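Local coordinates for protein beta-L-arabinobiosidase (Bacteroides thetaiotaomicron, PDB 5MQR) that is a multidomain glycosidase of a gut bacterium that probably hydrolyses glycosidic linkages, including those of arabinose-containing chains in plant pectin, at residues A[973-976]-A[977-981]; A[709-712]-A[713-717]; A[647-650]-A[651-654]; A[663-666]-A[667-670]. All blocks are in the same frame, centred on the assembly; numbering follows the deposited sequence.

Contact 1 of 4, residues A[973-976]-A[977-981]; sequences SVYF and RQMEL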
loop_
_atom_site.group_PDB
_atom_site.type_symbol
_atom_site.label_atom_id
_atom_site.label_comp_id
_atom_site.label_asym_id
_atom_site.label_seq_id
_atom_site.Cartn_x
_atom_site.Cartn_y
_atom_site.Cartn_z
ATOM N N SER A 973 22.696 13.466 -3.003
ATOM C CA SER A 973 22.877 13.580 -4.451
ATOM C C SER A 973 24.173 12.991 -4.902
ATOM O O SER A 973 24.232 12.383 -5.966
ATOM C CB SER A 973 22.842 15.037 -4.920
ATOM O OG SER A 973 21.530 15.489 -4.771
ATOM N N VAL A 974 25.213 13.210 -4.111
ATOM C CA VAL A 974 26.498 12.672 -4.434
ATOM C C VAL A 974 26.507 11.140 -4.386
ATOM O O VAL A 974 27.045 10.505 -5.293
ATOM C CB VAL A 974 27.618 13.261 -3.542
ATOM C CG1 VAL A 974 28.950 12.555 -3.796
ATOM C CG2 VAL A 974 27.764 14.750 -3.831
ATOM N N TYR A 975 25.957 10.569 -3.323
ATOM C CA TYR A 975 25.910 9.116 -3.203
ATOM C C TYR A 975 25.037 8.532 -4.335
ATOM O O TYR A 975 25.425 7.554 -4.992
ATOM C CB TYR A 975 25.396 8.656 -1.818
ATOM C CG TYR A 975 25.156 7.173 -1.751
ATOM C CD1 TYR A 975 26.172 6.286 -1.393
ATOM C CD2 TYR A 975 23.925 6.646 -2.074
ATOM C CE1 TYR A 975 25.953 4.901 -1.366
ATOM C CE2 TYR A 975 23.686 5.284 -2.044
ATOM C CZ TYR A 975 24.696 4.411 -1.693
ATOM O OH TYR A 975 24.421 3.058 -1.675
ATOM N N PHE A 976 23.870 9.128 -4.545
ATOM C CA PHE A 976 22.947 8.665 -5.577
ATOM C C PHE A 976 23.604 8.686 -6.936
ATOM O O PHE A 976 23.480 7.731 -7.698
ATOM C CB PHE A 976 21.673 9.524 -5.647
ATOM C CG PHE A 976 20.647 8.997 -6.611
ATOM C CD1 PHE A 976 20.655 9.394 -7.950
ATOM C CD2 PHE A 976 19.706 8.075 -6.196
ATOM C CE1 PHE A 976 19.736 8.884 -8.852
ATOM C CE2 PHE A 976 18.751 7.585 -7.082
ATOM C CZ PHE A 976 18.773 7.976 -8.419
ATOM N N ARG A 977 24.305 9.779 -7.222
ATOM C CA ARG A 977 24.945 9.976 -8.514
ATOM C C ARG A 977 26.002 8.903 -8.778
ATOM O O ARG A 977 26.096 8.401 -9.889
ATOM C CB ARG A 977 25.534 11.395 -8.619
ATOM C CG ARG A 977 26.172 11.768 -9.957
ATOM C CD ARG A 977 25.197 11.560 -11.129
ATOM N NE ARG A 977 25.813 11.898 -12.414
ATOM C CZ ARG A 977 25.391 11.488 -13.617
ATOM N NH1 ARG A 977 24.327 10.693 -13.768
ATOM N NH2 ARG A 977 26.063 11.873 -14.703
ATOM N N GLN A 978 26.762 8.523 -7.759
ATOM C CA GLN A 978 27.780 7.482 -7.932
ATOM C C GLN A 978 27.152 6.104 -8.096
ATOM O O GLN A 978 27.669 5.297 -8.859
ATOM C CB GLN A 978 28.803 7.482 -6.790
ATOM C CG GLN A 978 29.798 8.627 -6.871
ATOM C CD GLN A 978 30.534 8.673 -8.214
ATOM O OE1 GLN A 978 30.848 7.642 -8.783
ATOM N NE2 GLN A 978 30.791 9.861 -8.721
HETATM N N MSE A 979 26.039 5.847 -7.404
HETATM C CA MSE A 979 25.273 4.638 -7.657
HETATM C C MSE A 979 24.703 4.628 -9.059
HETATM O O MSE A 979 24.698 3.583 -9.693
HETATM C CB MSE A 979 24.153 4.432 -6.637
HETATM C CG MSE A 979 24.696 4.089 -5.260
HETATM SE SE MSE A 979 25.329 2.231 -5.203
HETATM C CE MSE A 979 23.593 1.284 -5.271
ATOM N N GLU A 980 24.237 5.770 -9.553
ATOM C CA GLU A 980 23.726 5.881 -10.914
ATOM C C GLU A 980 24.797 5.575 -11.984
ATOM O O GLU A 980 24.541 4.861 -12.967
ATOM C CB GLU A 980 23.128 7.277 -11.139
ATOM C CG GLU A 980 22.445 7.451 -12.489
ATOM C CD GLU A 980 21.546 8.682 -12.549
ATOM O OE1 GLU A 980 22.071 9.783 -12.352
ATOM O OE2 GLU A 980 20.319 8.553 -12.789
ATOM N N LEU A 981 25.990 6.126 -11.791
ATOM C CA LEU A 981 27.120 5.859 -12.675
ATOM C C LEU A 981 27.555 4.378 -12.615
ATOM O O LEU A 981 27.892 3.794 -13.641
ATOM C CB LEU A 981 28.297 6.781 -12.336
ATOM C CG LEU A 981 28.101 8.278 -12.600
ATOM C CD1 LEU A 981 29.329 9.128 -12.197
ATOM C CD2 LEU A 981 27.760 8.525 -14.064
#
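A Met-aromatic pair one helical turn apart, Y975 with M979, lies on helix 972-985, in the MGH1-like glycoside hydrolase region of this six-hairpin glycosidase. M979 is selenomethionine. The two side chains run alongside each other, and it is the CG methylene rather than the selenium that lies over the tyrosine face: M979 CG stands 3.9 Å from the centroid of the Y975 ring, a CH-pi contact. The selenium approaches that ring obliquely, with M979 SE 3.7 Å from Y975 OH. Two successive bends in the M979 chain (chi2 -75°, chi3 -71°) fold it along the ring instead of letting it reach straight outward. L955 of helix 948-964 packs against both residues, so the pair faces a neighbouring helix.

On another side of the same turn F976 meets E980. The ring and carboxylate planes stand 75° apart, and F976 CE1 comes within 4.0 Å of E980 OE2. That oxygen has its stronger partner in the amide of Q665, while F976 also meets the ring of F668. Beneath the side chains the ordinary helix bonds continue, that of E980 N to F976 O being 2.8 Å long. The second carboxylate oxygen closes a salt bridge: R977 NH1 lies 2.8 Å from E980 OE1, with the oxygen near the guanidinium plane but the donor arriving from above the carboxylate plane.

Contact 2 of 4, residues A[709-712]-A[713-717]; sequences ACAI and GHHIY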
loop_
_atom_site.group_PDB
_atom_site.type_symbol
_atom_site.label_atom_id
_atom_site.label_comp_id
_atom_site.label_asym_id
_atom_site.label_seq_id
_atom_site.Cartn_x
_atom_site.Cartn_y
_atom_site.Cartn_z
ATOM N N ALA A 709 39.646 -16.861 -3.472
ATOM C CA ALA A 709 39.305 -16.248 -2.178
ATOM C C ALA A 709 39.207 -14.732 -2.144
ATOM O O ALA A 709 38.766 -14.160 -1.152
ATOM C CB ALA A 709 40.312 -16.673 -1.133
ATOM N N CYS A 710 39.680 -14.096 -3.195
ATOM C CA CYS A 710 39.856 -12.645 -3.232
ATOM C C CYS A 710 38.632 -11.855 -2.776
ATOM O O CYS A 710 38.760 -10.971 -1.922
ATOM C CB CYS A 710 40.250 -12.222 -4.657
ATOM S SG CYS A 710 40.398 -10.445 -4.826
ATOM N N ALA A 711 37.465 -12.204 -3.328
ATOM C CA ALA A 711 36.207 -11.459 -3.107
ATOM C C ALA A 711 35.173 -12.134 -2.173
ATOM O O ALA A 711 33.982 -11.790 -2.208
ATOM C CB ALA A 711 35.560 -11.147 -4.458
ATOM N N ILE A 712 35.610 -13.056 -1.318
ATOM C CA ILE A 712 34.679 -13.743 -0.400
ATOM C C ILE A 712 33.859 -12.752 0.432
ATOM O O ILE A 712 32.661 -12.954 0.628
ATOM C CB ILE A 712 35.388 -14.744 0.542
ATOM C CG1 ILE A 712 36.034 -15.885 -0.273
ATOM C CG2 ILE A 712 34.372 -15.326 1.517
ATOM C CD1 ILE A 712 36.940 -16.782 0.526
ATOM N N GLY A 713 34.511 -11.701 0.937
ATOM C CA GLY A 713 33.828 -10.662 1.720
ATOM C C GLY A 713 32.629 -10.044 0.988
ATOM O O GLY A 713 31.537 -9.974 1.543
ATOM N N HIS A 714 32.845 -9.650 -0.273
ATOM C CA HIS A 714 31.780 -9.211 -1.168
ATOM C C HIS A 714 30.725 -10.303 -1.373
ATOM O O HIS A 714 29.532 -9.998 -1.339
ATOM C CB HIS A 714 32.322 -8.812 -2.554
ATOM C CG HIS A 714 33.113 -7.537 -2.579
ATOM N ND1 HIS A 714 32.726 -6.392 -1.915
ATOM C CD2 HIS A 714 34.242 -7.211 -3.251
ATOM C CE1 HIS A 714 33.587 -5.422 -2.163
ATOM N NE2 HIS A 714 34.524 -5.893 -2.967
ATOM N N HIS A 715 31.158 -11.552 -1.613
ATOM C CA HIS A 715 30.215 -12.673 -1.809
ATOM C C HIS A 715 29.240 -12.811 -0.645
ATOM O O HIS A 715 28.046 -13.010 -0.848
ATOM C CB HIS A 715 30.921 -14.017 -2.043
ATOM C CG HIS A 715 31.767 -14.041 -3.277
ATOM N ND1 HIS A 715 32.746 -14.985 -3.488
ATOM C CD2 HIS A 715 31.811 -13.204 -4.347
ATOM C CE1 HIS A 715 33.340 -14.742 -4.647
ATOM N NE2 HIS A 715 32.785 -13.669 -5.191
ATOM N N ILE A 716 29.756 -12.681 0.569
ATOM C CA ILE A 716 28.934 -12.827 1.761
ATOM C C ILE A 716 28.033 -11.615 1.941
ATOM O O ILE A 716 26.854 -11.768 2.270
ATOM C CB ILE A 716 29.790 -13.078 3.013
ATOM C CG1 ILE A 716 30.526 -14.410 2.859
ATOM C CG2 ILE A 716 28.929 -13.086 4.264
ATOM C CD1 ILE A 716 31.682 -14.601 3.810
ATOM N N TYR A 717 28.584 -10.421 1.754
ATOM C CA TYR A 717 27.788 -9.185 1.904
ATOM C C TYR A 717 26.618 -9.143 0.906
ATOM O O TYR A 717 25.526 -8.683 1.247
ATOM C CB TYR A 717 28.644 -7.923 1.789
ATOM C CG TYR A 717 29.178 -7.343 3.109
ATOM C CD1 TYR A 717 30.259 -7.907 3.777
ATOM C CD2 TYR A 717 28.618 -6.177 3.657
ATOM C CE1 TYR A 717 30.742 -7.348 4.950
ATOM C CE2 TYR A 717 29.096 -5.619 4.815
ATOM C CZ TYR A 717 30.151 -6.208 5.476
ATOM O OH TYR A 717 30.586 -5.628 6.659
HETATM O O HOH W 1 36.990 -10.300 0.054
#
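The imidazole of H715 turns one face to the A711-I712 peptide at the start of its own helix: A711 O sits 3.3 Å above the ring plane, offset toward the rim, and I712 N lies over the same face, higher above the plane (4.0 Å). The ring of H714 meets the segment at its edge instead, where A711 CB approaches H714 CD2 at 4.3 Å; F949 and W753 make edge-to-face contacts with this second imidazole. A711 thus touches two successive histidines: its carbonyl oxygen lies over the H715 face, while its methyl, A711 CB, comes to 3.8 Å from H715 NE2 and only more loosely to the H714 edge.

A711 is the N-cap of helix 712-719, reached through a type I turn from A709 to I712. Its carbonyl oxygen accepts H715 N at 2.9 Å. H715 has CG beside its own backbone N (chi1 -62°), which folds the ring back over the oxygen that its amide already holds. At the far end of the ring, H715 NE2 bonds to N1017 O. An alanine in place of H715 would probably leave N1017 O without its N-H donor and open a gap over the A711 carbonyl.

I712 and I716 meet through methyl groups, CG2 of I712 lying 3.6 Å from CD1 of I716. A water joins the turn to the helix: it donates to C710 O at 2.7 Å and accepts from G713 N at 3.0 Å. The chemistry is that of a buried helix start, where a first-turn amide is satisfied by water and a histidine spans from the cap carbonyl to a separate loop.

Contact 3 of 4, residues A[647-650]-A[651-654]; sequences NAKA and SEWM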
loop_
_atom_site.group_PDB
_atom_site.type_symbol
_atom_site.label_atom_id
_atom_site.label_comp_id
_atom_site.label_asym_id
_atom_site.label_seq_id
_atom_site.Cartn_x
_atom_site.Cartn_y
_atom_site.Cartn_z
ATOM N N ASN A 647 20.101 -21.204 -16.419
ATOM C CA ASN A 647 19.215 -20.111 -16.810
ATOM C C ASN A 647 17.748 -20.554 -16.803
ATOM O O ASN A 647 16.879 -19.788 -16.404
ATOM C CB ASN A 647 19.557 -19.568 -18.201
ATOM C CG ASN A 647 20.729 -18.600 -18.215
ATOM O OD1 ASN A 647 21.323 -18.264 -17.203
ATOM N ND2 ASN A 647 21.062 -18.142 -19.404
ATOM N N ALA A 648 17.483 -21.790 -17.239
ATOM C CA ALA A 648 16.125 -22.332 -17.259
ATOM C C ALA A 648 15.488 -22.426 -15.835
ATOM O O ALA A 648 14.271 -22.380 -15.713
ATOM C CB ALA A 648 16.114 -23.689 -17.983
ATOM N N LYS A 649 16.307 -22.537 -14.781
ATOM C CA LYS A 649 15.832 -22.607 -13.384
ATOM C C LYS A 649 15.985 -21.294 -12.626
ATOM O O LYS A 649 15.598 -21.204 -11.464
ATOM C CB LYS A 649 16.608 -23.696 -12.604
ATOM C CG LYS A 649 16.444 -25.111 -13.141
ATOM C CD LYS A 649 15.102 -25.712 -12.747
ATOM C CE LYS A 649 14.524 -26.603 -13.853
ATOM N NZ LYS A 649 13.380 -27.434 -13.347
ATOM N N ALA A 650 16.516 -20.272 -13.289
ATOM C CA ALA A 650 16.938 -19.057 -12.629
ATOM C C ALA A 650 15.776 -18.213 -12.115
ATOM O O ALA A 650 15.890 -17.643 -11.021
ATOM C CB ALA A 650 17.858 -18.230 -13.543
ATOM N N SER A 651 14.688 -18.125 -12.887
ATOM C CA SER A 651 13.527 -17.306 -12.491
ATOM C C SER A 651 12.884 -17.899 -11.258
ATOM O O SER A 651 12.537 -17.197 -10.344
ATOM C CB SER A 651 12.483 -17.212 -13.616
ATOM O OG SER A 651 11.467 -16.264 -13.295
ATOM N N GLU A 652 12.736 -19.206 -11.250
ATOM C CA GLU A 652 12.174 -19.929 -10.094
ATOM C C GLU A 652 13.059 -19.747 -8.851
ATOM O O GLU A 652 12.552 -19.436 -7.758
ATOM C CB GLU A 652 11.975 -21.414 -10.418
ATOM C CG GLU A 652 11.540 -22.276 -9.235
ATOM C CD GLU A 652 11.200 -23.716 -9.648
ATOM O OE1 GLU A 652 11.990 -24.348 -10.391
ATOM O OE2 GLU A 652 10.127 -24.219 -9.226
ATOM N N TRP A 653 14.368 -19.929 -9.025
ATOM C CA TRP A 653 15.317 -19.672 -7.956
ATOM C C TRP A 653 15.194 -18.231 -7.440
ATOM O O TRP A 653 15.197 -18.022 -6.231
ATOM C CB TRP A 653 16.744 -19.984 -8.409
ATOM C CG TRP A 653 17.800 -19.728 -7.352
ATOM C CD1 TRP A 653 18.311 -20.628 -6.452
ATOM C CD2 TRP A 653 18.453 -18.489 -7.090
ATOM N NE1 TRP A 653 19.258 -20.016 -5.660
ATOM C CE2 TRP A 653 19.353 -18.702 -6.026
ATOM C CE3 TRP A 653 18.363 -17.218 -7.650
ATOM C CZ2 TRP A 653 20.153 -17.700 -5.521
ATOM C CZ3 TRP A 653 19.170 -16.218 -7.150
ATOM C CH2 TRP A 653 20.053 -16.465 -6.095
HETATM N N MSE A 654 15.079 -17.255 -8.336
HETATM C CA MSE A 654 14.959 -15.844 -7.912
HETATM C C MSE A 654 13.703 -15.649 -7.096
HETATM O O MSE A 654 13.738 -15.041 -6.027
HETATM C CB MSE A 654 14.985 -14.876 -9.108
HETATM C CG MSE A 654 16.407 -14.705 -9.641
HETATM SE SE MSE A 654 16.415 -14.038 -11.493
HETATM C CE MSE A 654 15.989 -12.174 -11.048
HETATM O O HOH W 2 14.297 -19.213 -15.650
HETATM O O HOH W 3 12.764 -20.888 -13.679
#
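This is a local contact within the early turns of helix 647-657, where K649 and A650 meet W653 and M654 and where water takes the place of some direct backbone bonds. K649 O accepts W653 N at 3.0 Å, and A650 O accepts M654 N at 2.8 Å. Ahead of these bonds the turn is wider: N647 O and S651 N stand 4.5 Å apart. One water bridges them, donating to N647 O and accepting from S651 N at 3.0 Å. A second water donates to A648 O at 2.9 Å and accepts from E652 N.

M654, a selenomethionine, bends back over the carbonyl it bonds to. With its CG beside the backbone N (chi1 -76°), M654 CG comes to 3.3 Å from A650 O. K649 and E652 run side by side, but K649 NZ stays 4.5 Å from E652 OE1, beyond a salt bridge; E652 has its stronger partner in K614. The buried methyl of A650 packs on W677 and R680 of helix 666-680, while S651 OG bonds to Y623. Direct bonds farther along the helix and water bridges in the preceding turn are together characteristic of a solvated helical turn near an amino-terminal end.

Contact 4 of 4, residues A[663-666]-A[667-670]; sequences CPQR and NFEE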
loop_
_atom_site.group_PDB
_atom_site.type_symbol
_atom_site.label_atom_id
_atom_site.label_comp_id
_atom_site.label_asym_id
_atom_site.label_seq_id
_atom_site.Cartn_x
_atom_site.Cartn_y
_atom_site.Cartn_z
ATOM N N CYS A 663 11.401 0.840 -8.646
ATOM C CA CYS A 663 11.462 2.273 -8.605
ATOM C C CYS A 663 11.082 2.731 -9.996
ATOM O O CYS A 663 10.940 1.898 -10.868
ATOM C CB CYS A 663 12.860 2.714 -8.190
ATOM S SG CYS A 663 14.085 2.477 -9.471
ATOM N N PRO A 664 10.876 4.044 -10.208
ATOM C CA PRO A 664 10.455 4.578 -11.522
ATOM C C PRO A 664 11.576 4.724 -12.547
ATOM O O PRO A 664 11.307 5.114 -13.675
ATOM C CB PRO A 664 9.924 5.981 -11.193
ATOM C CG PRO A 664 10.171 6.212 -9.740
ATOM C CD PRO A 664 11.034 5.113 -9.215
ATOM N N GLN A 665 12.811 4.436 -12.160
ATOM C CA GLN A 665 13.951 4.578 -13.045
ATOM C C GLN A 665 14.346 3.179 -13.510
ATOM O O GLN A 665 14.768 2.333 -12.704
ATOM C CB GLN A 665 15.093 5.305 -12.339
ATOM C CG GLN A 665 16.122 5.907 -13.290
ATOM C CD GLN A 665 17.160 6.788 -12.596
ATOM O OE1 GLN A 665 16.851 7.518 -11.644
ATOM N NE2 GLN A 665 18.386 6.718 -13.063
ATOM N N ARG A 666 14.185 2.955 -14.812
ATOM C CA ARG A 666 14.346 1.644 -15.421
ATOM C C ARG A 666 15.720 1.020 -15.187
ATOM O O ARG A 666 15.813 -0.160 -14.890
ATOM C CB ARG A 666 14.034 1.732 -16.930
ATOM C CG ARG A 666 14.070 0.414 -17.709
ATOM C CD ARG A 666 13.128 -0.626 -17.072
ATOM N NE ARG A 666 12.926 -1.821 -17.920
ATOM C CZ ARG A 666 11.823 -2.594 -17.951
ATOM N NH1 ARG A 666 10.754 -2.326 -17.192
ATOM N NH2 ARG A 666 11.778 -3.638 -18.785
ATOM N N ASN A 667 16.786 1.800 -15.307
ATOM C CA ASN A 667 18.122 1.204 -15.225
ATOM C C ASN A 667 18.443 0.631 -13.827
ATOM O O ASN A 667 18.960 -0.467 -13.738
ATOM C CB ASN A 667 19.237 2.109 -15.806
ATOM C CG ASN A 667 19.360 3.476 -15.125
ATOM O OD1 ASN A 667 18.662 3.808 -14.176
ATOM N ND2 ASN A 667 20.259 4.286 -15.655
ATOM N N PHE A 668 18.095 1.344 -12.757
ATOM C CA PHE A 668 18.274 0.849 -11.390
ATOM C C PHE A 668 17.510 -0.448 -11.119
ATOM O O PHE A 668 18.039 -1.394 -10.504
ATOM C CB PHE A 668 17.789 1.890 -10.369
ATOM C CG PHE A 668 18.821 2.906 -9.965
ATOM C CD1 PHE A 668 18.990 4.082 -10.692
ATOM C CD2 PHE A 668 19.583 2.709 -8.837
ATOM C CE1 PHE A 668 19.930 5.033 -10.304
ATOM C CE2 PHE A 668 20.519 3.662 -8.431
ATOM C CZ PHE A 668 20.684 4.829 -9.158
ATOM N N GLU A 669 16.268 -0.475 -11.573
ATOM C CA GLU A 669 15.421 -1.620 -11.383
ATOM C C GLU A 669 15.982 -2.815 -12.152
ATOM O O GLU A 669 16.135 -3.880 -11.584
ATOM C CB GLU A 669 13.974 -1.330 -11.811
ATOM C CG GLU A 669 13.005 -2.453 -11.439
ATOM C CD GLU A 669 11.571 -2.153 -11.815
ATOM O OE1 GLU A 669 10.931 -1.372 -11.074
ATOM O OE2 GLU A 669 11.091 -2.693 -12.847
ATOM N N GLU A 670 16.312 -2.617 -13.423
ATOM C CA GLU A 670 16.864 -3.674 -14.259
ATOM C C GLU A 670 18.159 -4.225 -13.671
ATOM O O GLU A 670 18.367 -5.424 -13.704
ATOM C CB GLU A 670 17.124 -3.170 -15.680
ATOM C CG GLU A 670 17.707 -4.219 -16.610
ATOM C CD GLU A 670 17.884 -3.709 -18.025
ATOM O OE1 GLU A 670 18.603 -2.712 -18.247
ATOM O OE2 GLU A 670 17.312 -4.325 -18.929
HETATM O O HOH W 4 15.086 -2.748 -19.209
HETATM O O HOH W 5 10.073 -0.985 -14.714
#
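The side-chain amide of Q665 reaches N667 and F668 where the loop after strand 660-662 turns into helix 666-680. Q665 NE2 donates to N667 OD1 at 3.1 Å, on a lone pair and in the carbonyl plane, although the oxygen is tilted 29° from the glutamine's own amide plane. The same nitrogen lies at the edge of the F668 ring, with amide and ring planes nearly perpendicular. NE2 also bonds to E980 OE2 and Q665 OE1 accepts W1051 NE1, which makes this amide a junction of three partners. An alanine here would probably leave the W1051 indole N-H and the E980 carboxylate without this mate and set the N667 amide more free to turn. N667 has CG between its backbone N and carbonyl carbon (chi1 59°), and this returns OD1 to the chain, where it also takes a weak bond from F668 N.

Before the helix, C663 SG accepts Q665 N at 3.6 Å, and C663 N gives a weak bond to E669 OE1 at 3.3 Å. The other oxygen, E669 OE2, is gripped by Y629 and by a water that also accepts from R666 NH1. A second water, 2.7 Å from R666 NE, makes a weak bond to E670 OE2, while E670 OE1 is held by Y987. R666 is therefore linked to both glutamates through water. The whole is a loop-to-helix junction with Q665 at the N-cap position: the first i to i+4 bond, E669 N to Q665 O, is weak, and the next, E670 N to R666 O, is short at 2.9 Å.

Contacts 1 and 4 touch: helices 972-985 and 666-680 meet there through the F976 and F668 rings and the E980 and Q665 side chains, so one polar link and one aromatic patch serve both. Contact 3 does not touch them, yet its helix also packs on helix 666-680, farther along. Contact 2 is the buried one, its imidazoles and isoleucines surrounded by protein; the other three are partly buried, with exposed R977, K649, E652 and R666 at their margins. Contacts 2 and 4 each mark a helix start with a named N-cap, whereas contact 1 lies within a helix and contact 3 in the early turns of one. Waters bridge backbone in contacts 2 and 3, but side-chain charges in contact 4.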